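Local coordinates for protein adenosine deaminase 1 (Arthrobacter aurescens, PDB 3RYS) that probably catalyses the zinc-dependent hydrolytic deamination of adenine to hypoxanthine and ammonium, a step of purine salvage, at residues A198-E203 with E219-G224. Sequence-based numbering, arbitrary orientation.
With ZN (zinc ion), chain C; ADE (adenine), chain D.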
loop_
_atom_site.group_PDB
_atom_site.type_symbol
_atom_site.label_atom_id
_atom_site.label_comp_id
_atom_site.label_asym_id
_atom_site.label_seq_id
_atom_site.Cartn_x
_atom_site.Cartn_y
_atom_site.Cartn_z
ATOM N N ALA A 198 2.187 7.695 6.185
ATOM C CA ALA A 198 0.851 8.269 6.111
ATOM C C ALA A 198 0.452 8.600 4.682
ATOM O O ALA A 198 1.273 9.054 3.884
ATOM C CB ALA A 198 0.760 9.515 6.986
ATOM N N HIS A 199 -0.818 8.363 4.365
ATOM C CA HIS A 199 -1.381 8.790 3.091
ATOM C C HIS A 199 -1.470 10.306 3.052
ATOM O O HIS A 199 -1.997 10.929 3.974
ATOM C CB HIS A 199 -2.768 8.185 2.888
ATOM C CG HIS A 199 -2.741 6.755 2.456
ATOM N ND1 HIS A 199 -2.053 5.782 3.146
ATOM C CD2 HIS A 199 -3.321 6.133 1.402
ATOM C CE1 HIS A 199 -2.208 4.620 2.537
ATOM N NE2 HIS A 199 -2.975 4.805 1.477
ATOM N N ALA A 200 -0.944 10.898 1.986
ATOM C CA ALA A 200 -0.989 12.347 1.821
ATOM C C ALA A 200 -0.868 12.752 0.355
ATOM O O ALA A 200 -0.034 12.228 -0.381
ATOM C CB ALA A 200 0.104 13.015 2.654
ATOM N N GLY A 201 -1.708 13.688 -0.066
ATOM C CA GLY A 201 -1.615 14.232 -1.405
ATOM C C GLY A 201 -2.265 13.366 -2.466
ATOM O O GLY A 201 -1.967 13.496 -3.652
ATOM N N GLU A 202 -3.150 12.472 -2.041
ATOM C CA GLU A 202 -3.919 11.675 -2.982
ATOM C C GLU A 202 -5.066 12.529 -3.503
ATOM O O GLU A 202 -5.096 12.901 -4.677
ATOM C CB GLU A 202 -4.458 10.419 -2.304
ATOM C CG GLU A 202 -5.069 9.418 -3.254
ATOM C CD GLU A 202 -5.562 8.188 -2.538
ATOM O OE1 GLU A 202 -5.427 8.140 -1.299
ATOM O OE2 GLU A 202 -6.078 7.268 -3.202
ATOM N N GLU A 203 -6.004 12.835 -2.614
ATOM C CA GLU A 203 -7.069 13.785 -2.905
ATOM C C GLU A 203 -6.879 15.016 -2.027
ATOM O O GLU A 203 -7.426 16.082 -2.307
ATOM C CB GLU A 203 -8.446 13.157 -2.664
ATOM C CG GLU A 203 -8.883 12.188 -3.753
ATOM C CD GLU A 203 -10.330 11.749 -3.613
ATOM O OE1 GLU A 203 -10.925 11.986 -2.542
ATOM O OE2 GLU A 203 -10.876 11.165 -4.575
ATOM N N GLU A 219 7.951 8.789 7.832
ATOM C CA GLU A 219 9.218 8.450 7.197
ATOM C C GLU A 219 9.082 8.264 5.695
ATOM O O GLU A 219 10.078 8.252 4.971
ATOM C CB GLU A 219 9.795 7.198 7.834
ATOM C CG GLU A 219 9.569 7.169 9.319
ATOM C CD GLU A 219 10.536 6.264 10.016
ATOM O OE1 GLU A 219 10.073 5.333 10.709
ATOM O OE2 GLU A 219 11.758 6.475 9.857
ATOM N N ARG A 220 7.850 8.103 5.230
ATOM C CA ARG A 220 7.576 8.186 3.799
ATOM C C ARG A 220 6.123 8.552 3.511
ATOM O O ARG A 220 5.228 8.240 4.292
ATOM C CB ARG A 220 8.016 6.921 3.041
ATOM C CG ARG A 220 7.651 5.594 3.679
ATOM C CD ARG A 220 8.080 4.421 2.787
ATOM N NE ARG A 220 7.258 3.241 3.031
ATOM C CZ ARG A 220 7.697 2.119 3.590
ATOM N NH1 ARG A 220 8.965 1.994 3.943
ATOM N NH2 ARG A 220 6.865 1.108 3.776
ATOM N N ILE A 221 5.910 9.246 2.398
ATOM C CA ILE A 221 4.586 9.720 2.027
ATOM C C ILE A 221 3.915 8.732 1.083
ATOM O O ILE A 221 4.527 8.249 0.126
ATOM C CB ILE A 221 4.651 11.104 1.349
ATOM C CG1 ILE A 221 5.100 12.174 2.349
ATOM C CG2 ILE A 221 3.304 11.470 0.751
ATOM C CD1 ILE A 221 4.059 12.520 3.383
ATOM N N ASP A 222 2.652 8.433 1.356
ATOM C CA ASP A 222 1.909 7.501 0.527
ATOM C C ASP A 222 1.048 8.247 -0.491
ATOM O O ASP A 222 0.236 9.101 -0.132
ATOM C CB ASP A 222 1.095 6.553 1.409
ATOM C CG ASP A 222 1.984 5.694 2.302
ATOM O OD1 ASP A 222 2.945 5.085 1.782
ATOM O OD2 ASP A 222 1.728 5.632 3.522
ATOM N N HIS A 223 1.255 7.915 -1.765
ATOM C CA HIS A 223 0.714 8.671 -2.895
ATOM C C HIS A 223 1.547 9.937 -3.151
ATOM O O HIS A 223 2.540 9.896 -3.877
ATOM C CB HIS A 223 -0.772 9.002 -2.706
ATOM C CG HIS A 223 -1.674 7.811 -2.810
ATOM N ND1 HIS A 223 -1.794 7.066 -3.964
ATOM C CD2 HIS A 223 -2.506 7.237 -1.906
ATOM C CE1 HIS A 223 -2.651 6.080 -3.764
ATOM N NE2 HIS A 223 -3.102 6.165 -2.527
ATOM N N GLY A 224 1.141 11.053 -2.556
ATOM C CA GLY A 224 1.910 12.283 -2.628
ATOM C C GLY A 224 1.893 13.007 -3.965
ATOM O O GLY A 224 2.628 13.972 -4.155
HETATM ZN ZN ZN C . -3.456 3.473 -0.303
HETATM N N9 ADE D . -7.669 2.760 2.004
HETATM C C8 ADE D . -7.223 1.744 1.202
HETATM N N7 ADE D . -6.560 2.146 0.137
HETATM C C5 ADE D . -6.578 3.529 0.252
HETATM C C6 ADE D . -6.048 4.555 -0.560
HETATM N N6 ADE D . -5.375 4.316 -1.692
HETATM N N1 ADE D . -6.240 5.833 -0.162
HETATM C C2 ADE D . -6.918 6.063 0.972
HETATM N N3 ADE D . -7.463 5.186 1.820
HETATM C C4 ADE D . -7.256 3.926 1.396
#
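The amide N of Asp-222 donates to Ala-198 O at 2.9 Å, and Ala-200 N answers with a nearly straight bond to Asp-222 O, 3.0 Å long. These bonds join neighbouring parallel strands of a beta-alpha-beta unit in the TIM barrel; Ala-200 CB meets Ile-221 CG2 against Ile-209 of helix 206-214, small and branched side chains filling the layer between sheet and helix. Gly-201 and Gly-224 have positive phi, and side chains there would press on Gly-224 CA and Ile-221 CG2 respectively. His-199 suits the strand end because its imidazole offers NE2 to the zinc ion (2.3 Å), alongside His-19, His-21, Asp-280 and adenine N6; Asp-222 CB lies over one face of the His-199 ring, a CH-pi contact, while its OD1 bonds Thr-245. Glu-202, CG anti to its own N (chi1 -170°) and extended beyond, lays CG over the His-223 ring and stacks its carboxylate there, planes 28° apart. Glu-202 OE1 reaches adenine N1 at 2.7 Å, as His-223 NE2 nears N6 at 3.0 Å. Replacing His-223 by alanine is likely to loosen the Glu-202 carboxylate and leave N6 only the zinc ion of these two partners. Carboxylate and imidazole thus meet N1 and zinc-bound N6 from the same side, consistent with Glu-202 as proton donor.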